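Local coordinates for protein fructuronate-tagaturonate epimerase UxaE from Cohnella laeviribosi in complex with 1 glycerol (Cohnella laeviribosi, PDB 6IL9) that catalyses the epimerisation that interconverts D-fructuronate and D-tagaturonate and folds as a zinc-binding TIM barrel, at residues Ile94-Arg99 against Pro105-Thr110; Pro118-Gln123 against Asp140-Ala145; Gly156-His161 against His364-Gly369. All blocks are in the same frame, centred on the assembly; numbering follows the deposited sequence.

All three contacts belong to one closed eight-stranded parallel barrel. Contacts 1 and 2 pack outer helices on the neighbouring strands 93-96 and 117-124, and their centres are about 7 Å apart. Contact 3 spans the barrel interior between strands 156-162 and 363-367, its centre about 10 Å from each of the other two and about 2 Å from the centre of the chain. Probable backbone hydrogen bonds join the strands: Ile-94 O to Ile-119 N (2.8 Å), Gly-95 N to Val-365 O (2.7 Å), Ala-121 O to Asp-158 N (2.7 Å). Contact 3 carries a zinc ligand, His-161, and meets the bound glycerol; contacts 1 and 2 lie in one part of the barrel wall.

Contact 1 of 3, residues Ile94-Arg99 against Pro105-Thr110; sequences IGLGDR and PGHVQT
Leu-96 lies over one face of the His-107 imidazole. Its CB does most of the touching, in a CH-pi contact 3.7 Å from the ring centroid and 20° off the ring normal, displaced toward the rim so that its nearest ring atom is His-107 ND1 at 3.5 Å. The two side chains pass antiparallel, with Leu-96 CD1 beside His-107 CB (3.9 Å) and the other methyl, Leu-96 CD2, beside His-107 CD2. With CG anti to its carbonyl carbon (chi1 -79°), the imidazole leaves the helix toward the strand and turns one face to Leu-96 CB.

Polar atoms gather at the ring edge. Water 1 sits in the ring plane, 2.9 Å from His-107 ND1, and makes a weak, long bond of 3.3 Å to the carbonyl Leu-96 O. Gly-97 O also lies at this edge, 3.9 Å from His-107 CE1, a contact and not a hydrogen bond. The other ring nitrogen, NE2, is hydrogen-bonded to Asn-371 OD1, and ND2 of that same amide bonds Gly-97 O, so one side chain links the ring to the residue just after the strand. Replacing His-107 by alanine would probably take from Leu-96 the flat surface it rests on and leave water 1 and Asn-371 OD1 without their imidazole partner.

Within the helix, Thr-110 OG1 hydrogen-bonds to Gly-106 O at 2.8 Å, one turn back, tilted 29° from the carbonyl plane.

The pair joins the first strand and helix of the beta-alpha-beta unit made of strand 93-96, helix 104-111 and strand 117-124. Strand 93-96 runs between strands 117-124 and 363-367, while helix 104-111 is flanked by helices 135-149 and 469-487.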
loop_
_atom_site.group_PDB
_atom_site.type_symbol
_atom_site.label_atom_id
_atom_site.label_comp_id
_atom_site.label_asym_id
_atom_site.label_seq_id
_atom_site.Cartn_x
_atom_site.Cartn_y
_atom_site.Cartn_z
ATOM N N ILE A 94 7.627 0.517 -4.927
ATOM C CA ILE A 94 6.279 1.060 -5.033
ATOM C C ILE A 94 5.337 0.133 -4.284
ATOM O O ILE A 94 5.403 -1.092 -4.448
ATOM C CB ILE A 94 5.830 1.256 -6.495
ATOM C CG1 ILE A 94 4.403 1.807 -6.503
ATOM C CG2 ILE A 94 5.957 -0.042 -7.310
ATOM C CD1 ILE A 94 3.995 2.502 -7.793
ATOM N N GLY A 95 4.485 0.715 -3.442
ATOM C CA GLY A 95 3.485 -0.059 -2.730
ATOM C C GLY A 95 2.259 -0.190 -3.605
ATOM O O GLY A 95 1.710 0.815 -4.067
ATOM N N LEU A 96 1.847 -1.416 -3.878
ATOM C CA LEU A 96 0.765 -1.688 -4.819
ATOM C C LEU A 96 -0.367 -2.375 -4.052
ATOM O O LEU A 96 -0.619 -3.579 -4.214
ATOM C CB LEU A 96 1.294 -2.523 -5.998
ATOM C CG LEU A 96 2.272 -1.728 -6.888
ATOM C CD1 LEU A 96 3.070 -2.634 -7.835
ATOM C CD2 LEU A 96 1.546 -0.605 -7.666
ATOM N N GLY A 97 -1.049 -1.592 -3.219
ATOM C CA GLY A 97 -2.121 -2.130 -2.400
ATOM C C GLY A 97 -3.301 -2.598 -3.235
ATOM O O GLY A 97 -3.680 -1.975 -4.232
ATOM N N ASP A 98 -3.900 -3.695 -2.800
ATOM C CA ASP A 98 -4.967 -4.352 -3.549
ATOM C C ASP A 98 -6.072 -4.715 -2.561
ATOM O O ASP A 98 -5.955 -5.699 -1.823
ATOM C CB ASP A 98 -4.423 -5.575 -4.271
ATOM C CG ASP A 98 -5.469 -6.267 -5.116
ATOM O OD1 ASP A 98 -6.613 -5.756 -5.222
ATOM O OD2 ASP A 98 -5.139 -7.332 -5.667
ATOM N N ARG A 99 -7.139 -3.918 -2.565
ATOM C CA ARG A 99 -8.293 -4.106 -1.695
ATOM C C ARG A 99 -9.161 -5.270 -2.125
ATOM O O ARG A 99 -10.023 -5.697 -1.349
ATOM C CB ARG A 99 -9.145 -2.834 -1.676
ATOM C CG ARG A 99 -8.429 -1.667 -1.075
ATOM C CD ARG A 99 -9.150 -0.363 -1.326
ATOM N NE ARG A 99 -8.600 0.685 -0.471
ATOM C CZ ARG A 99 -9.052 1.930 -0.440
ATOM N NH1 ARG A 99 -10.050 2.296 -1.236
ATOM N NH2 ARG A 99 -8.494 2.808 0.383
ATOM N N PRO A 105 -1.671 -9.577 -10.837
ATOM C CA PRO A 105 -1.049 -9.799 -12.155
ATOM C C PRO A 105 -0.826 -8.523 -12.941
ATOM O O PRO A 105 0.269 -8.322 -13.487
ATOM C CB PRO A 105 -2.041 -10.738 -12.851
ATOM C CG PRO A 105 -2.710 -11.465 -11.717
ATOM C CD PRO A 105 -2.858 -10.431 -10.631
ATOM N N GLY A 106 -1.836 -7.656 -13.009
ATOM C CA GLY A 106 -1.659 -6.371 -13.670
ATOM C C GLY A 106 -0.539 -5.558 -13.051
ATOM O O GLY A 106 0.227 -4.904 -13.760
ATOM N N HIS A 107 -0.426 -5.599 -11.718
ATOM C CA HIS A 107 0.665 -4.906 -11.031
ATOM C C HIS A 107 2.018 -5.465 -11.435
ATOM O O HIS A 107 2.958 -4.706 -11.701
ATOM C CB HIS A 107 0.475 -5.004 -9.519
ATOM C CG HIS A 107 -0.531 -4.036 -8.994
ATOM N ND1 HIS A 107 -1.180 -4.208 -7.793
ATOM C CD2 HIS A 107 -1.005 -2.882 -9.519
ATOM C CE1 HIS A 107 -2.002 -3.192 -7.593
ATOM N NE2 HIS A 107 -1.912 -2.371 -8.623
ATOM N N VAL A 108 2.133 -6.791 -11.474
ATOM C CA VAL A 108 3.374 -7.428 -11.906
ATOM C C VAL A 108 3.705 -7.049 -13.348
ATOM O O VAL A 108 4.855 -6.723 -13.675
ATOM C CB VAL A 108 3.272 -8.953 -11.739
ATOM C CG1 VAL A 108 4.486 -9.614 -12.382
ATOM C CG2 VAL A 108 3.158 -9.316 -10.261
ATOM N N GLN A 109 2.705 -7.105 -14.237
ATOM C CA GLN A 109 2.920 -6.721 -15.632
ATOM C C GLN A 109 3.450 -5.301 -15.756
ATOM O O GLN A 109 4.215 -4.999 -16.686
ATOM C CB GLN A 109 1.617 -6.854 -16.428
ATOM C CG GLN A 109 1.141 -8.293 -16.590
ATOM C CD GLN A 109 -0.352 -8.356 -16.792
ATOM O OE1 GLN A 109 -0.991 -7.335 -17.044
ATOM N NE2 GLN A 109 -0.924 -9.546 -16.660
ATOM N N THR A 110 3.065 -4.422 -14.826
ATOM C CA THR A 110 3.487 -3.028 -14.883
ATOM C C THR A 110 4.943 -2.853 -14.465
ATOM O O THR A 110 5.677 -2.081 -15.088
ATOM C CB THR A 110 2.578 -2.173 -13.999
ATOM O OG1 THR A 110 1.213 -2.357 -14.409
ATOM C CG2 THR A 110 2.959 -0.687 -14.127
HETATM O O HOH W 1 -0.828 -6.368 -5.966
#

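Contact 2 of 3, residues Pro118-Gln123 against Asp140-Ala145; sequences PILAQQ and DAAAYA
Leu-120 and Ala-121 of strand 117-124 pack on Ala-142 of helix 135-149, an outer helix of the TIM barrel that leads into the next strand, 156-162. No hydrogen bond crosses the interface, and the closest contacts are between apolar carbons.

Three CB atoms carry it. The methyl of Ala-142 points at the strand and meets Leu-120 CB at 3.7 Å and Ala-121 CB at 3.9 Å, so it is held against two successive residues. In a fully extended strand successive side chains face opposite sides; here the backbone bends at Leu-120, whose psi is -25°, and both residues turn toward the helix. The branched end of Leu-120 passes the helix backbone, with CD1 near Ala-142 O at 4.1 Å. With so little side chain between them, strand and helix come close, and the CA atoms of Leu-120 and Ala-142 are 5.5 Å apart.

Further apolar cover comes from the surroundings: Leu-120 also touches Val-108 and His-107 of helix 104-111 and Val-146, while Ala-121 reaches Val-138 and Ile-139. Away from the barrel, Asp-140 OD1 makes a salt bridge to Arg-72 of helix 69-78, and Tyr-144 OH bonds Ser-68 O just before that helix.

Between atoms of the two segments, the hydrogen bonds are internal to each element. On the helix, Tyr-144 N bonds Asp-140 O and Ala-145 N bonds Ala-141 O, the regular pattern of an alpha-helix. On the strand, the side chain of Gln-123 folds back on the preceding residue: its NE2 donates to Gln-122 O at 2.9 Å with an N-H...O angle of 157°, in the carbonyl plane and on a lone pair, the acceptor lying almost in the Gln-123 amide plane.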
loop_
_atom_site.group_PDB
_atom_site.type_symbol
_atom_site.label_atom_id
_atom_site.label_comp_id
_atom_site.label_asym_id
_atom_site.label_seq_id
_atom_site.Cartn_x
_atom_site.Cartn_y
_atom_site.Cartn_z
ATOM N N PRO A 118 8.394 -4.254 -6.448
ATOM C CA PRO A 118 6.994 -4.109 -6.025
ATOM C C PRO A 118 6.722 -4.607 -4.621
ATOM O O PRO A 118 7.110 -5.722 -4.267
ATOM C CB PRO A 118 6.235 -4.956 -7.056
ATOM C CG PRO A 118 7.220 -6.078 -7.385
ATOM C CD PRO A 118 8.617 -5.459 -7.269
ATOM N N ILE A 119 6.053 -3.790 -3.812
ATOM C CA ILE A 119 5.454 -4.256 -2.567
ATOM C C ILE A 119 4.032 -4.655 -2.952
ATOM O O ILE A 119 3.105 -3.846 -2.929
ATOM C CB ILE A 119 5.502 -3.191 -1.472
ATOM C CG1 ILE A 119 6.913 -2.584 -1.377
ATOM C CG2 ILE A 119 5.070 -3.797 -0.129
ATOM C CD1 ILE A 119 8.045 -3.593 -1.116
ATOM N N LEU A 120 3.874 -5.920 -3.354
ATOM C CA LEU A 120 2.623 -6.350 -3.985
ATOM C C LEU A 120 1.538 -6.652 -2.974
ATOM O O LEU A 120 0.352 -6.632 -3.325
ATOM C CB LEU A 120 2.846 -7.605 -4.824
ATOM C CG LEU A 120 3.476 -7.511 -6.188
ATOM C CD1 LEU A 120 3.601 -8.937 -6.687
ATOM C CD2 LEU A 120 2.579 -6.706 -7.119
ATOM N N ALA A 121 1.921 -6.995 -1.748
ATOM C CA ALA A 121 0.996 -7.269 -0.659
ATOM C C ALA A 121 1.065 -6.083 0.285
ATOM O O ALA A 121 2.061 -5.903 0.991
ATOM C CB ALA A 121 1.364 -8.571 0.055
ATOM N N GLN A 122 0.022 -5.267 0.297
ATOM C CA GLN A 122 0.028 -4.085 1.156
ATOM C C GLN A 122 -1.414 -3.729 1.462
ATOM O O GLN A 122 -2.143 -3.337 0.552
ATOM C CB GLN A 122 0.742 -2.920 0.470
ATOM C CG GLN A 122 0.565 -1.598 1.198
ATOM C CD GLN A 122 0.512 -0.424 0.246
ATOM O OE1 GLN A 122 1.527 -0.027 -0.314
ATOM N NE2 GLN A 122 -0.676 0.136 0.054
ATOM N N GLN A 123 -1.824 -3.875 2.722
ATOM C CA GLN A 123 -3.147 -3.443 3.158
ATOM C C GLN A 123 -3.038 -2.968 4.598
ATOM O O GLN A 123 -2.216 -3.475 5.371
ATOM C CB GLN A 123 -4.190 -4.570 3.055
ATOM C CG GLN A 123 -4.709 -4.851 1.637
ATOM C CD GLN A 123 -5.593 -3.736 1.120
ATOM O OE1 GLN A 123 -6.808 -3.735 1.353
ATOM N NE2 GLN A 123 -4.995 -2.767 0.429
ATOM N N ASP A 140 -1.412 -14.198 -0.064
ATOM C CA ASP A 140 -1.829 -15.213 -1.038
ATOM C C ASP A 140 -1.932 -14.610 -2.433
ATOM O O ASP A 140 -1.405 -15.160 -3.406
ATOM C CB ASP A 140 -3.196 -15.820 -0.676
ATOM C CG ASP A 140 -3.165 -16.759 0.533
ATOM O OD1 ASP A 140 -2.085 -17.230 0.961
ATOM O OD2 ASP A 140 -4.272 -17.038 1.054
ATOM N N ALA A 141 -2.642 -13.482 -2.546
ATOM C CA ALA A 141 -2.885 -12.886 -3.856
ATOM C C ALA A 141 -1.579 -12.463 -4.517
ATOM O O ALA A 141 -1.393 -12.660 -5.721
ATOM C CB ALA A 141 -3.840 -11.694 -3.723
ATOM N N ALA A 142 -0.644 -11.905 -3.732
ATOM C CA ALA A 142 0.645 -11.499 -4.289
ATOM C C ALA A 142 1.485 -12.698 -4.719
ATOM O O ALA A 142 2.128 -12.661 -5.774
ATOM C CB ALA A 142 1.418 -10.657 -3.269
ATOM N N ALA A 143 1.509 -13.761 -3.908
ATOM C CA ALA A 143 2.306 -14.935 -4.254
ATOM C C ALA A 143 1.781 -15.601 -5.516
ATOM O O ALA A 143 2.560 -16.015 -6.385
ATOM C CB ALA A 143 2.311 -15.938 -3.094
ATOM N N TYR A 144 0.463 -15.726 -5.629
ATOM C CA TYR A 144 -0.099 -16.334 -6.826
ATOM C C TYR A 144 0.104 -15.445 -8.042
ATOM O O TYR A 144 0.228 -15.946 -9.167
ATOM C CB TYR A 144 -1.578 -16.629 -6.599
ATOM C CG TYR A 144 -1.844 -17.909 -5.833
ATOM C CD1 TYR A 144 -1.389 -19.131 -6.313
ATOM C CD2 TYR A 144 -2.560 -17.894 -4.647
ATOM C CE1 TYR A 144 -1.641 -20.305 -5.628
ATOM C CE2 TYR A 144 -2.809 -19.071 -3.946
ATOM C CZ TYR A 144 -2.354 -20.264 -4.450
ATOM O OH TYR A 144 -2.620 -21.427 -3.758
ATOM N N ALA A 145 0.145 -14.128 -7.838
ATOM C CA ALA A 145 0.369 -13.210 -8.946
ATOM C C ALA A 145 1.762 -13.381 -9.540
ATOM O O ALA A 145 1.916 -13.433 -10.766
ATOM C CB ALA A 145 0.162 -11.771 -8.482
#

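Contact 3 of 3, residues Gly156-His161 against His364-Gly369; sequences GADGDH and HVKTAG. With ZN (zinc ion), chain C.
Lys-366 reaches across the barrel interior to place its NZ between the carboxylates of Asp-158 and Asp-160. Its chain is extended beyond CG, and it meets the two acids differently. Asp-158 crosses it at about a right angle, and OD2 takes NZ on its syn lone pair at 2.7 Å. Asp-160 faces the lysine chain head-on, but NZ, 2.9 Å from Asp-160 OD1, stands above the carboxylate plane, 60° out of it. Both aspartates hold CG opposite the backbone N (chi1 177° in Asp-158 and -175° in Asp-160), which sends each carboxylate inward to the amine.

NZ also has a salt bridge to Glu-269 and a hydrogen bond to Thr-180 OG1; Thr-180 OG1 also bonds Asp-158 OD1, which would steady that carboxylate. Asp-158 OD2 has a second partner, water 2, which donates to it at 2.8 Å and lies in the ring plane of His-364, 2.8 Å from its NE2. Lys-366 CE lies at the edge of the same ring, in its plane.

Beyond the network, His-161 NE2 binds the zinc ion at 2.4 Å. Water 3 is a further ligand at 2.3 Å from the zinc ion, and Asp-273 and His-343 complete the site. Asp-182 OD2 is hydrogen-bonded to His-161 ND1, a second-shell contact likely to hold the ring's rotation, and glycerol, probably from the crystallisation liquor, is hydrogen-bonded to Asp-160 OD2. TIM-barrel active sites lie at the C-terminal ends of the strands; the zinc ion, held by His-161 near the end of strand 156-162, fits that placement, consistent with a substrate pocket here.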
loop_
_atom_site.group_PDB
_atom_site.type_symbol
_atom_site.label_atom_id
_atom_site.label_comp_id
_atom_site.label_asym_id
_atom_site.label_seq_id
_atom_site.Cartn_x
_atom_site.Cartn_y
_atom_site.Cartn_z
ATOM N N GLY A 156 7.674 -7.608 -2.187
ATOM C CA GLY A 156 7.565 -7.366 -0.764
ATOM C C GLY A 156 6.146 -7.393 -0.228
ATOM O O GLY A 156 5.178 -7.318 -0.989
ATOM N N ALA A 157 6.015 -7.482 1.093
ATOM C CA ALA A 157 4.724 -7.496 1.774
ATOM C C ALA A 157 4.784 -6.542 2.957
ATOM O O ALA A 157 5.624 -6.713 3.848
ATOM C CB ALA A 157 4.361 -8.912 2.248
ATOM N N ASP A 158 3.885 -5.554 2.970
ATOM C CA ASP A 158 3.898 -4.437 3.907
ATOM C C ASP A 158 2.701 -4.542 4.845
ATOM O O ASP A 158 1.548 -4.565 4.393
ATOM C CB ASP A 158 3.871 -3.117 3.124
ATOM C CG ASP A 158 3.810 -1.874 4.001
ATOM O OD1 ASP A 158 4.094 -1.921 5.220
ATOM O OD2 ASP A 158 3.490 -0.811 3.419
ATOM N N GLY A 159 2.978 -4.627 6.143
ATOM C CA GLY A 159 1.948 -4.461 7.145
ATOM C C GLY A 159 1.751 -2.977 7.356
ATOM O O GLY A 159 2.497 -2.343 8.104
ATOM N N ASP A 160 0.765 -2.413 6.672
ATOM C CA ASP A 160 0.644 -0.974 6.529
ATOM C C ASP A 160 -0.126 -0.388 7.704
ATOM O O ASP A 160 -1.088 -0.989 8.185
ATOM C CB ASP A 160 -0.064 -0.661 5.208
ATOM C CG ASP A 160 -0.138 0.816 4.911
ATOM O OD1 ASP A 160 0.710 1.582 5.417
ATOM O OD2 ASP A 160 -1.064 1.213 4.173
ATOM N N HIS A 161 0.317 0.782 8.173
ATOM C CA HIS A 161 -0.399 1.547 9.198
ATOM C C HIS A 161 -0.666 0.733 10.459
ATOM O O HIS A 161 -1.769 0.767 11.013
ATOM C CB HIS A 161 -1.724 2.075 8.662
ATOM C CG HIS A 161 -1.625 3.423 8.041
ATOM N ND1 HIS A 161 -1.356 4.558 8.774
ATOM C CD2 HIS A 161 -1.774 3.822 6.758
ATOM C CE1 HIS A 161 -1.325 5.599 7.965
ATOM N NE2 HIS A 161 -1.591 5.182 6.739
ATOM N N HIS A 364 10.074 5.459 -1.664
ATOM C CA HIS A 364 8.920 4.579 -1.608
ATOM C C HIS A 364 7.677 5.422 -1.857
ATOM O O HIS A 364 7.527 6.493 -1.264
ATOM C CB HIS A 364 8.808 3.872 -0.252
ATOM C CG HIS A 364 7.758 2.812 -0.232
ATOM N ND1 HIS A 364 7.824 1.699 -1.037
ATOM C CD2 HIS A 364 6.598 2.706 0.466
ATOM C CE1 HIS A 364 6.761 0.942 -0.832
ATOM N NE2 HIS A 364 6.001 1.529 0.076
ATOM N N VAL A 365 6.794 4.941 -2.733
ATOM C CA VAL A 365 5.494 5.564 -2.966
ATOM C C VAL A 365 4.427 4.506 -2.730
ATOM O O VAL A 365 4.551 3.388 -3.238
ATOM C CB VAL A 365 5.388 6.135 -4.391
ATOM C CG1 VAL A 365 3.965 6.612 -4.672
ATOM C CG2 VAL A 365 6.391 7.276 -4.588
ATOM N N LYS A 366 3.382 4.851 -1.968
ATOM C CA LYS A 366 2.308 3.902 -1.676
ATOM C C LYS A 366 1.038 4.250 -2.439
ATOM O O LYS A 366 0.658 5.422 -2.537
ATOM C CB LYS A 366 1.982 3.853 -0.179
ATOM C CG LYS A 366 3.089 3.285 0.658
ATOM C CD LYS A 366 2.556 2.728 1.978
ATOM C CE LYS A 366 3.736 2.379 2.867
ATOM N NZ LYS A 366 3.296 1.767 4.150
ATOM N N THR A 367 0.405 3.218 -2.995
ATOM C CA THR A 367 -0.921 3.284 -3.597
ATOM C C THR A 367 -1.773 2.150 -3.045
ATOM O O THR A 367 -1.259 1.134 -2.553
ATOM C CB THR A 367 -0.891 3.154 -5.135
ATOM O OG1 THR A 367 -0.658 1.784 -5.496
ATOM C CG2 THR A 367 0.187 4.038 -5.746
ATOM N N ALA A 368 -3.093 2.323 -3.147
ATOM C CA ALA A 368 -4.016 1.228 -2.857
ATOM C C ALA A 368 -5.370 1.496 -3.504
ATOM O O ALA A 368 -5.772 0.784 -4.431
ATOM C CB ALA A 368 -4.160 1.027 -1.345
ATOM N N GLY A 369 -6.062 2.543 -3.051
ATOM C CA GLY A 369 -7.416 2.785 -3.524
ATOM C C GLY A 369 -7.521 3.088 -5.008
ATOM O O GLY A 369 -8.562 2.831 -5.624
HETATM ZN ZN ZN C . -0.296 6.757 5.530
HETATM O O HOH W 2 4.000 -0.312 0.731
HETATM O O HOH W 3 -2.110 6.884 4.121
#